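Local coordinates for alginase (PDB 4Q8K), which probably depolymerises alginate by beta-elimination, as a polysaccharide lyase family 18 catalytic domain that carries a bound calcium ion, at residues E190-M201 with D311-Y322; I144-F154 with T360-T368. All coordinates share one frame; numbering follows the deposited sequence.

How the interactions relate
Both contacts belong to the beta-sandwich (jelly-roll) catalytic domain of an alginate lyase, and their centres lie about 13 Å apart. Interaction 1 pairs strands 186-193 and 316-319 within one antiparallel sheet; interaction 2 packs segment 144-154, which contains the short helix 146-149, on strand 355-368 of the other sheet. Along the chain, interaction 1 is nested inside the loop that interaction 2 closes between the two ends of the domain. The two also touch directly: Lys194 reaches the carbonyl of Gly151, Arg366 reaches that of Leu197, and Ile148 packs on Phe319. The two ends of the modelled chain are thus tied to the strand 186-193 region by polar bonds and by apolar packing.

Interaction 1. Residues E190-M201 with D311-Y322; sequences EYKVKESLRVAM and DDSQSYFKFGNY
The guanidinium of Arg198 lies flat on the ring of Tyr316, with planes 7° apart and Arg198 CZ 3.5 Å from the centroid of the Tyr316 ring, a stacked cation-pi pair. Both side chains run the same way, and Tyr316 CG lies between its backbone N and carbonyl carbon (chi1 61°), which swings the ring beneath the arginine. Rotation of the guanidinium is fixed from its edge: NE, 3.0 Å from Val193 O, and NH2 both donate to that one carbonyl, while a water joins NH1 to Gln314 O.

Further along, Lys318 bends at chi3 (-68°) and brings NZ to 2.9 Å from Glu190 OE1, a salt bridge on the syn side, though tilted out of the carboxylate plane. On the opposite face of the sheet, Tyr191 CB sits over the face of the Phe319 ring, 4.2 Å from its centroid, and the two rings meet obliquely. Between these side chains the backbones pair as an antiparallel ladder, Tyr191 N to Phe319 O at 2.9 Å being one rung. Beyond the strands, Val199 O accepts from both OG (2.9 Å) and N of Ser315, which ties the loop after the short 3-10 turn to its partner, and Met201 SD packs against the same serine.

Strand 186-193 is flanked on its other edge by strand 154-157, and strand 316-319 by strand 221-228, whose Gln226 touches Glu190 and Lys318. Phe319 faces inward onto Phe208 and Met359 of the second sheet, as expected of a beta-sandwich.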
loop_
_atom_site.group_PDB
_atom_site.type_symbol
_atom_site.label_atom_id
_atom_site.label_comp_id
_atom_site.label_asym_id
_atom_site.label_seq_id
_atom_site.Cartn_x
_atom_site.Cartn_y
_atom_site.Cartn_z
ATOM N N GLU A 190 7.957 -4.153 0.009
ATOM C CA GLU A 190 6.672 -4.586 -0.515
ATOM C C GLU A 190 6.729 -5.990 -1.115
ATOM O O GLU A 190 7.774 -6.421 -1.625
ATOM C CB GLU A 190 6.294 -3.587 -1.605
ATOM C CG GLU A 190 4.944 -3.723 -2.245
ATOM C CD GLU A 190 4.724 -2.607 -3.245
ATOM O OE1 GLU A 190 5.252 -2.695 -4.379
ATOM O OE2 GLU A 190 4.044 -1.631 -2.886
ATOM N N TYR A 191 5.599 -6.693 -1.058
ATOM C CA TYR A 191 5.450 -7.961 -1.762
ATOM C C TYR A 191 4.509 -7.755 -2.945
ATOM O O TYR A 191 3.573 -6.959 -2.862
ATOM C CB TYR A 191 4.849 -9.025 -0.846
ATOM C CG TYR A 191 5.786 -9.618 0.182
ATOM C CD1 TYR A 191 6.787 -10.509 -0.192
ATOM C CD2 TYR A 191 5.648 -9.317 1.533
ATOM C CE1 TYR A 191 7.625 -11.065 0.749
ATOM C CE2 TYR A 191 6.484 -9.860 2.478
ATOM C CZ TYR A 191 7.471 -10.737 2.081
ATOM O OH TYR A 191 8.309 -11.278 3.024
ATOM N N LYS A 192 4.743 -8.480 -4.037
ATOM C CA LYS A 192 3.886 -8.386 -5.212
ATOM C C LYS A 192 3.592 -9.764 -5.802
ATOM O O LYS A 192 4.467 -10.622 -5.846
ATOM C CB LYS A 192 4.532 -7.499 -6.279
ATOM C CG LYS A 192 5.941 -7.944 -6.668
ATOM C CD LYS A 192 6.485 -7.152 -7.844
ATOM C CE LYS A 192 7.907 -7.627 -8.194
ATOM N NZ LYS A 192 8.451 -6.886 -9.372
ATOM N N VAL A 193 2.360 -9.981 -6.254
ATOM C CA VAL A 193 2.056 -11.227 -6.943
ATOM C C VAL A 193 2.990 -11.373 -8.140
ATOM O O VAL A 193 3.110 -10.462 -8.963
ATOM C CB VAL A 193 0.588 -11.278 -7.408
ATOM C CG1 VAL A 193 0.321 -12.529 -8.249
ATOM C CG2 VAL A 193 -0.369 -11.216 -6.208
ATOM N N LYS A 194 3.606 -12.520 -8.276
ATOM C CA LYS A 194 4.575 -12.703 -9.326
ATOM C C LYS A 194 4.039 -12.693 -10.723
ATOM O O LYS A 194 2.937 -13.052 -10.959
ATOM C CB LYS A 194 5.395 -13.939 -9.051
ATOM C CG LYS A 194 4.673 -15.214 -9.344
ATOM C CD LYS A 194 5.581 -16.424 -9.162
ATOM C CE LYS A 194 5.951 -16.641 -7.733
ATOM N NZ LYS A 194 6.798 -17.837 -7.575
ATOM N N GLU A 195 4.855 -12.267 -11.644
ATOM C CA GLU A 195 4.430 -12.049 -13.012
ATOM C C GLU A 195 3.680 -13.233 -13.634
ATOM O O GLU A 195 2.704 -13.036 -14.356
ATOM C CB GLU A 195 5.649 -11.702 -13.861
ATOM C CG GLU A 195 5.332 -11.019 -15.174
ATOM C CD GLU A 195 6.594 -10.564 -15.882
ATOM O OE1 GLU A 195 7.623 -11.261 -15.750
ATOM O OE2 GLU A 195 6.564 -9.509 -16.551
ATOM N N SER A 196 4.139 -14.452 -13.357
ATOM C CA SER A 196 3.627 -15.615 -14.081
ATOM C C SER A 196 2.191 -15.947 -13.705
ATOM O O SER A 196 1.490 -16.619 -14.461
ATOM C CB SER A 196 4.525 -16.842 -13.883
ATOM O OG SER A 196 4.502 -17.304 -12.542
ATOM N N LEU A 197 1.757 -15.470 -12.544
ATOM C CA LEU A 197 0.422 -15.795 -12.047
ATOM C C LEU A 197 -0.605 -14.739 -12.416
ATOM O O LEU A 197 -1.801 -14.935 -12.209
ATOM C CB LEU A 197 0.430 -15.968 -10.530
ATOM C CG LEU A 197 1.299 -17.059 -9.903
ATOM C CD1 LEU A 197 1.228 -16.944 -8.395
ATOM C CD2 LEU A 197 0.849 -18.438 -10.355
ATOM N N ARG A 198 -0.144 -13.613 -12.953
ATOM C CA ARG A 198 -1.044 -12.483 -13.217
ATOM C C ARG A 198 -2.073 -12.740 -14.305
ATOM O O ARG A 198 -1.751 -13.245 -15.381
ATOM C CB ARG A 198 -0.242 -11.230 -13.547
ATOM C CG ARG A 198 0.699 -10.869 -12.434
ATOM C CD ARG A 198 1.546 -9.656 -12.776
ATOM N NE ARG A 198 2.593 -9.479 -11.780
ATOM C CZ ARG A 198 3.637 -8.661 -11.935
ATOM N NH1 ARG A 198 3.763 -7.940 -13.043
ATOM N NH2 ARG A 198 4.557 -8.569 -10.989
ATOM N N VAL A 199 -3.320 -12.387 -14.000
ATOM C CA VAL A 199 -4.411 -12.463 -14.957
ATOM C C VAL A 199 -5.271 -11.216 -14.797
ATOM O O VAL A 199 -4.898 -10.288 -14.078
ATOM C CB VAL A 199 -5.257 -13.733 -14.755
ATOM C CG1 VAL A 199 -4.445 -14.978 -15.153
ATOM C CG2 VAL A 199 -5.739 -13.828 -13.309
ATOM N N ALA A 200 -6.413 -11.178 -15.468
ATOM C CA ALA A 200 -7.276 -10.003 -15.398
ATOM C C ALA A 200 -7.893 -9.861 -14.013
ATOM O O ALA A 200 -8.038 -10.843 -13.287
ATOM C CB ALA A 200 -8.358 -10.074 -16.470
ATOM N N MET A 201 -8.241 -8.635 -13.634
ATOM C CA MET A 201 -8.949 -8.424 -12.375
ATOM C C MET A 201 -10.218 -9.272 -12.340
ATOM O O MET A 201 -10.562 -9.851 -11.314
ATOM C CB MET A 201 -9.304 -6.945 -12.174
ATOM C CG MET A 201 -8.093 -6.051 -11.826
ATOM S SD MET A 201 -7.395 -6.416 -10.208
ATOM C CE MET A 201 -8.638 -5.786 -9.097
ATOM N N ASP A 311 -10.910 -3.008 -15.621
ATOM C CA ASP A 311 -10.193 -4.266 -15.748
ATOM C C ASP A 311 -8.811 -4.035 -16.356
ATOM O O ASP A 311 -8.615 -3.112 -17.142
ATOM C CB ASP A 311 -11.016 -5.220 -16.617
ATOM C CG ASP A 311 -10.708 -6.679 -16.345
ATOM O OD1 ASP A 311 -9.980 -6.971 -15.376
ATOM O OD2 ASP A 311 -11.216 -7.535 -17.098
ATOM N N ASP A 312 -7.853 -4.865 -15.968
ATOM C CA ASP A 312 -6.548 -4.899 -16.615
ATOM C C ASP A 312 -6.160 -6.356 -16.751
ATOM O O ASP A 312 -6.309 -7.122 -15.805
ATOM C CB ASP A 312 -5.499 -4.158 -15.787
ATOM C CG ASP A 312 -4.120 -4.174 -16.438
ATOM O OD1 ASP A 312 -3.468 -5.238 -16.426
ATOM O OD2 ASP A 312 -3.686 -3.122 -16.961
ATOM N N SER A 313 -5.651 -6.734 -17.920
ATOM C CA SER A 313 -5.421 -8.143 -18.246
ATOM C C SER A 313 -4.269 -8.810 -17.487
ATOM O O SER A 313 -4.216 -10.039 -17.392
ATOM C CB SER A 313 -5.208 -8.310 -19.751
ATOM O OG SER A 313 -4.037 -7.636 -20.168
ATOM N N GLN A 314 -3.345 -8.011 -16.961
ATOM C CA GLN A 314 -2.199 -8.554 -16.235
ATOM C C GLN A 314 -2.039 -7.864 -14.890
ATOM O O GLN A 314 -0.980 -7.339 -14.560
ATOM C CB GLN A 314 -0.921 -8.413 -17.067
ATOM C CG GLN A 314 -0.998 -9.093 -18.416
ATOM C CD GLN A 314 -1.162 -10.590 -18.293
ATOM O OE1 GLN A 314 -0.587 -11.215 -17.402
ATOM N NE2 GLN A 314 -1.952 -11.176 -19.184
ATOM N N SER A 315 -3.110 -7.883 -14.111
ATOM C CA SER A 315 -3.168 -7.144 -12.856
ATOM C C SER A 315 -2.429 -7.872 -11.756
ATOM O O SER A 315 -2.216 -9.077 -11.828
ATOM C CB SER A 315 -4.631 -6.939 -12.444
ATOM O OG SER A 315 -5.242 -8.175 -12.110
ATOM N N TYR A 316 -2.040 -7.143 -10.718
ATOM C CA TYR A 316 -1.369 -7.785 -9.601
ATOM C C TYR A 316 -1.494 -7.028 -8.296
ATOM O O TYR A 316 -1.399 -5.805 -8.259
ATOM C CB TYR A 316 0.097 -8.108 -9.930
ATOM C CG TYR A 316 1.033 -6.955 -10.265
ATOM C CD1 TYR A 316 0.901 -6.249 -11.459
ATOM C CD2 TYR A 316 2.084 -6.616 -9.414
ATOM C CE1 TYR A 316 1.782 -5.215 -11.783
ATOM C CE2 TYR A 316 2.966 -5.594 -9.740
ATOM C CZ TYR A 316 2.805 -4.902 -10.922
ATOM O OH TYR A 316 3.677 -3.887 -11.251
ATOM N N PHE A 317 -1.732 -7.790 -7.238
ATOM C CA PHE A 317 -1.856 -7.258 -5.900
ATOM C C PHE A 317 -0.479 -7.078 -5.264
ATOM O O PHE A 317 0.415 -7.911 -5.459
ATOM C CB PHE A 317 -2.696 -8.205 -5.043
ATOM C CG PHE A 317 -2.970 -7.689 -3.656
ATOM C CD1 PHE A 317 -3.802 -6.602 -3.468
ATOM C CD2 PHE A 317 -2.420 -8.307 -2.547
ATOM C CE1 PHE A 317 -4.066 -6.121 -2.192
ATOM C CE2 PHE A 317 -2.672 -7.839 -1.270
ATOM C CZ PHE A 317 -3.507 -6.741 -1.093
ATOM N N LYS A 318 -0.319 -5.990 -4.510
ATOM C CA LYS A 318 0.884 -5.762 -3.720
ATOM C C LYS A 318 0.505 -5.286 -2.332
ATOM O O LYS A 318 -0.563 -4.695 -2.135
ATOM C CB LYS A 318 1.778 -4.695 -4.370
ATOM C CG LYS A 318 1.891 -4.793 -5.873
ATOM C CD LYS A 318 3.036 -3.939 -6.406
ATOM C CE LYS A 318 2.767 -2.456 -6.246
ATOM N NZ LYS A 318 3.942 -1.655 -6.751
ATOM N N PHE A 319 1.382 -5.512 -1.362
ATOM C CA PHE A 319 1.127 -4.975 -0.030
ATOM C C PHE A 319 2.447 -4.797 0.701
ATOM O O PHE A 319 3.439 -5.442 0.360
ATOM C CB PHE A 319 0.186 -5.898 0.749
ATOM C CG PHE A 319 0.798 -7.222 1.101
ATOM C CD1 PHE A 319 0.786 -8.265 0.188
ATOM C CD2 PHE A 319 1.380 -7.421 2.334
ATOM C CE1 PHE A 319 1.356 -9.490 0.508
ATOM C CE2 PHE A 319 1.951 -8.645 2.662
ATOM C CZ PHE A 319 1.932 -9.677 1.744
ATOM N N GLY A 320 2.449 -3.908 1.690
ATOM C CA GLY A 320 3.640 -3.584 2.455
ATOM C C GLY A 320 3.666 -2.111 2.811
ATOM O O GLY A 320 2.711 -1.569 3.365
ATOM N N ASN A 321 4.765 -1.442 2.492
ATOM C CA ASN A 321 4.879 -0.044 2.856
ATOM C C ASN A 321 5.633 0.653 1.742
ATOM O O ASN A 321 6.859 0.521 1.629
ATOM C CB ASN A 321 5.589 0.076 4.212
ATOM C CG ASN A 321 5.786 1.517 4.659
ATOM O OD1 ASN A 321 5.532 2.454 3.908
ATOM N ND2 ASN A 321 6.271 1.689 5.881
ATOM N N TYR A 322 4.881 1.337 0.883
ATOM C CA TYR A 322 5.445 2.115 -0.213
ATOM C C TYR A 322 5.364 3.594 0.154
ATOM O O TYR A 322 4.345 4.240 -0.061
ATOM C CB TYR A 322 4.642 1.829 -1.477
ATOM C CG TYR A 322 5.096 2.516 -2.740
ATOM C CD1 TYR A 322 6.258 3.279 -2.783
ATOM C CD2 TYR A 322 4.343 2.409 -3.902
ATOM C CE1 TYR A 322 6.657 3.900 -3.949
ATOM C CE2 TYR A 322 4.732 3.033 -5.077
ATOM C CZ TYR A 322 5.895 3.780 -5.088
ATOM O OH TYR A 322 6.291 4.399 -6.253
HETATM O O HOH W 1 1.812 -7.226 -15.143
HETATM O O HOH W 2 6.081 -6.160 -12.051
HETATM O O HOH W 3 -3.843 -11.419 -11.251
#

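Interaction 2. Residues I144-F154 with T360-T368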
loop_
_atom_site.group_PDB
_atom_site.type_symbol
_atom_site.label_atom_id
_atom_site.label_comp_id
_atom_site.label_asym_id
_atom_site.label_seq_id
_atom_site.Cartn_x
_atom_site.Cartn_y
_atom_site.Cartn_z
ATOM N N ILE A 144 2.563 -16.464 9.343
ATOM C CA ILE A 144 2.476 -15.860 8.022
ATOM C C ILE A 144 2.312 -16.925 6.931
ATOM O O ILE A 144 3.090 -17.880 6.872
ATOM C CB ILE A 144 3.707 -14.988 7.725
ATOM C CG1 ILE A 144 3.871 -13.921 8.811
ATOM C CG2 ILE A 144 3.576 -14.341 6.358
ATOM C CD1 ILE A 144 2.693 -12.965 8.916
ATOM N N PRO A 145 1.302 -16.781 6.089
ATOM C CA PRO A 145 1.069 -17.761 5.036
ATOM C C PRO A 145 2.331 -18.096 4.239
ATOM O O PRO A 145 3.131 -17.245 3.962
ATOM C CB PRO A 145 0.110 -17.049 4.113
ATOM C CG PRO A 145 -0.622 -16.104 4.961
ATOM C CD PRO A 145 0.319 -15.696 6.051
ATOM N N SER A 146 2.451 -19.346 3.825
ATOM C CA SER A 146 3.588 -19.764 3.046
ATOM C C SER A 146 3.629 -19.119 1.656
ATOM O O SER A 146 4.657 -18.943 1.107
ATOM C CB SER A 146 3.653 -21.294 3.011
ATOM O OG SER A 146 3.921 -21.795 1.740
ATOM N N SER A 147 2.493 -18.789 1.089
ATOM C CA SER A 147 2.488 -18.112 -0.209
ATOM C C SER A 147 3.366 -16.863 -0.195
ATOM O O SER A 147 3.936 -16.469 -1.216
ATOM C CB SER A 147 1.063 -17.728 -0.598
ATOM O OG SER A 147 0.543 -16.785 0.323
ATOM N N ILE A 148 3.480 -16.253 0.979
ATOM C CA ILE A 148 4.327 -15.082 1.151
ATOM C C ILE A 148 5.749 -15.469 1.513
ATOM O O ILE A 148 6.706 -15.081 0.831
ATOM C CB ILE A 148 3.771 -14.167 2.250
ATOM C CG1 ILE A 148 2.387 -13.654 1.845
ATOM C CG2 ILE A 148 4.728 -13.010 2.508
ATOM C CD1 ILE A 148 1.641 -12.958 2.963
ATOM N N THR A 149 5.887 -16.229 2.594
ATOM C CA THR A 149 7.209 -16.531 3.148
ATOM C C THR A 149 8.096 -17.344 2.205
ATOM O O THR A 149 9.322 -17.206 2.241
ATOM C CB THR A 149 7.115 -17.254 4.508
ATOM O OG1 THR A 149 6.522 -18.546 4.336
ATOM C CG2 THR A 149 6.290 -16.445 5.497
ATOM N N SER A 150 7.479 -18.174 1.364
ATOM C CA SER A 150 8.215 -19.092 0.496
ATOM C C SER A 150 8.372 -18.562 -0.926
ATOM O O SER A 150 9.129 -19.111 -1.719
ATOM C CB SER A 150 7.517 -20.455 0.452
ATOM O OG SER A 150 6.420 -20.436 -0.449
ATOM N N GLY A 151 7.643 -17.499 -1.250
ATOM C CA GLY A 151 7.676 -16.934 -2.586
ATOM C C GLY A 151 6.853 -17.684 -3.620
ATOM O O GLY A 151 6.975 -17.425 -4.816
ATOM N N SER A 152 5.999 -18.608 -3.185
ATOM C CA SER A 152 5.203 -19.372 -4.147
ATOM C C SER A 152 4.241 -18.482 -4.938
ATOM O O SER A 152 3.941 -18.757 -6.100
ATOM C CB SER A 152 4.454 -20.527 -3.466
ATOM O OG SER A 152 3.591 -20.062 -2.451
ATOM N N ILE A 153 3.778 -17.405 -4.310
ATOM C CA ILE A 153 2.905 -16.445 -4.980
ATOM C C ILE A 153 3.564 -15.062 -5.083
ATOM O O ILE A 153 3.521 -14.436 -6.148
ATOM C CB ILE A 153 1.545 -16.300 -4.252
ATOM C CG1 ILE A 153 0.708 -17.575 -4.409
ATOM C CG2 ILE A 153 0.782 -15.115 -4.798
ATOM C CD1 ILE A 153 -0.680 -17.501 -3.753
ATOM N N PHE A 154 4.169 -14.615 -3.985
ATOM C CA PHE A 154 4.704 -13.249 -3.886
ATOM C C PHE A 154 6.206 -13.144 -4.091
ATOM O O PHE A 154 6.964 -13.941 -3.551
ATOM C CB PHE A 154 4.355 -12.632 -2.529
ATOM C CG PHE A 154 2.885 -12.364 -2.355
ATOM C CD1 PHE A 154 2.324 -11.185 -2.818
ATOM C CD2 PHE A 154 2.065 -13.304 -1.753
ATOM C CE1 PHE A 154 0.966 -10.938 -2.676
ATOM C CE2 PHE A 154 0.707 -13.071 -1.608
ATOM C CZ PHE A 154 0.156 -11.880 -2.070
ATOM N N THR A 360 0.291 -8.526 11.050
ATOM C CA THR A 360 0.102 -9.785 11.746
ATOM C C THR A 360 -1.262 -10.357 11.361
ATOM O O THR A 360 -2.053 -9.694 10.673
ATOM C CB THR A 360 0.138 -9.586 13.270
ATOM O OG1 THR A 360 -0.761 -8.531 13.634
ATOM C CG2 THR A 360 1.561 -9.230 13.741
ATOM N N ASN A 361 -1.540 -11.583 11.806
ATOM C CA ASN A 361 -2.786 -12.257 11.451
ATOM C C ASN A 361 -3.076 -12.081 9.970
ATOM O O ASN A 361 -4.150 -11.622 9.583
ATOM C CB ASN A 361 -3.957 -11.702 12.256
ATOM C CG ASN A 361 -3.748 -11.814 13.748
ATOM O OD1 ASN A 361 -4.114 -10.911 14.503
ATOM N ND2 ASN A 361 -3.151 -12.917 14.184
ATOM N N VAL A 362 -2.105 -12.437 9.145
ATOM C CA VAL A 362 -2.209 -12.213 7.720
ATOM C C VAL A 362 -2.792 -13.428 7.011
ATOM O O VAL A 362 -2.427 -14.564 7.313
ATOM C CB VAL A 362 -0.830 -11.901 7.131
ATOM C CG1 VAL A 362 -0.930 -11.612 5.642
ATOM C CG2 VAL A 362 -0.212 -10.723 7.877
ATOM N N SER A 363 -3.703 -13.188 6.076
ATOM C CA SER A 363 -4.160 -14.246 5.185
ATOM C C SER A 363 -4.274 -13.756 3.747
ATOM O O SER A 363 -4.521 -12.583 3.486
ATOM C CB SER A 363 -5.480 -14.857 5.669
ATOM O OG SER A 363 -6.490 -13.873 5.751
ATOM N N TYR A 364 -4.031 -14.647 2.815
ATOM C CA TYR A 364 -4.207 -14.351 1.420
ATOM C C TYR A 364 -4.738 -15.565 0.704
ATOM O O TYR A 364 -4.213 -16.618 0.840
ATOM C CB TYR A 364 -2.909 -13.900 0.752
ATOM C CG TYR A 364 -3.088 -13.547 -0.669
ATOM C CD1 TYR A 364 -3.669 -12.371 -1.054
ATOM C CD2 TYR A 364 -2.703 -14.412 -1.648
ATOM C CE1 TYR A 364 -3.824 -12.067 -2.378
ATOM C CE2 TYR A 364 -2.869 -14.130 -2.962
ATOM C CZ TYR A 364 -3.430 -12.967 -3.337
ATOM O OH TYR A 364 -3.603 -12.741 -4.657
ATOM N N THR A 365 -5.806 -15.385 -0.041
ATOM C CA THR A 365 -6.299 -16.441 -0.901
ATOM C C THR A 365 -6.495 -15.929 -2.288
ATOM O O THR A 365 -6.860 -14.809 -2.487
ATOM C CB THR A 365 -7.638 -17.032 -0.423
ATOM O OG1 THR A 365 -8.663 -16.107 -0.691
ATOM C CG2 THR A 365 -7.643 -17.320 1.005
ATOM N N ARG A 366 -6.269 -16.818 -3.238
ATOM C CA ARG A 366 -6.323 -16.511 -4.625
ATOM C C ARG A 366 -6.878 -17.689 -5.418
ATOM O O ARG A 366 -6.329 -18.746 -5.392
ATOM C CB ARG A 366 -4.924 -16.236 -5.118
ATOM C CG ARG A 366 -4.790 -15.907 -6.569
ATOM C CD ARG A 366 -3.317 -15.795 -6.935
ATOM N NE ARG A 366 -3.156 -15.360 -8.299
ATOM C CZ ARG A 366 -3.277 -14.115 -8.691
ATOM N NH1 ARG A 366 -3.535 -13.191 -7.820
ATOM N NH2 ARG A 366 -3.141 -13.810 -9.941
ATOM N N GLU A 367 -7.998 -17.475 -6.077
ATOM C CA GLU A 367 -8.560 -18.438 -7.016
ATOM C C GLU A 367 -8.828 -17.858 -8.380
ATOM O O GLU A 367 -9.409 -16.823 -8.531
ATOM C CB GLU A 367 -9.817 -19.101 -6.468
ATOM C CG GLU A 367 -10.700 -18.233 -5.625
ATOM C CD GLU A 367 -11.042 -18.857 -4.291
ATOM O OE1 GLU A 367 -10.176 -19.502 -3.695
ATOM O OE2 GLU A 367 -12.187 -18.704 -3.844
ATOM N N THR A 368 -8.398 -18.563 -9.400
ATOM C CA THR A 368 -8.475 -18.038 -10.741
ATOM C C THR A 368 -9.535 -18.758 -11.584
ATOM O O THR A 368 -9.835 -19.912 -11.349
ATOM C CB THR A 368 -7.108 -18.126 -11.416
ATOM O OG1 THR A 368 -6.114 -17.709 -10.494
ATOM C CG2 THR A 368 -7.060 -17.227 -12.587
HETATM O O HOH W 4 -1.782 -17.688 0.496
#
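Phe154 turns the edge of its ring onto the face of Tyr364, a T-shaped pair with planes 72° apart and centroids separated by 4.9 Å. CZ of the phenylalanine stands over the centre of the tyrosine ring, while its CE2 comes 3.7 Å from Tyr364 CD2. Ile153 CD1 approaches the same tyrosine from its edge, 4.1 Å from Tyr364 CE2, so that two successive residues touch it from different directions. Nearer the start of the strand, Val362 spreads its branches: CG2 meets Ile144 CD1 at 3.8 Å and CG1 meets Ile148 CD1. The ring of Pro145 lies by the strand backbone, its CD 3.2 Å from Val362 O. Direct contact between the segments is thus largely apolar, but a water lying over this part of the strand donates to Tyr364 O over 2.7 Å.

What positions these groups lies in the second shell. Tyr364 extends its CG anti to the backbone N (chi1 -178°), carrying the ring from the strand toward Phe154; its hydroxyl then accepts from Arg366 NH1 at 3.2 Å and is also hydrogen-bonded to Glu206. NH2 of Arg366 bonds to the carbonyl of Leu197. On the other segment Pro145 is the N-cap of helix 146-149, its carbonyl accepting from the amides of Ile148 and Thr149. Gly151, with positive phi, turns the chain out of the helix and back toward Ile153 and Phe154.

The contact lies at one end of the space between the two sheets. Strand 355-368 lies between strands 204-216 and 169-172 in its sheet. Phe154 opens strand 154-157, next to strand 186-193 in the facing sheet, and touches Tyr191 and Val193 there and Phe319 edge-to-face; Ile148 packs on Tyr191 and Phe319, and Tyr364 reaches across to Val193 and Phe317.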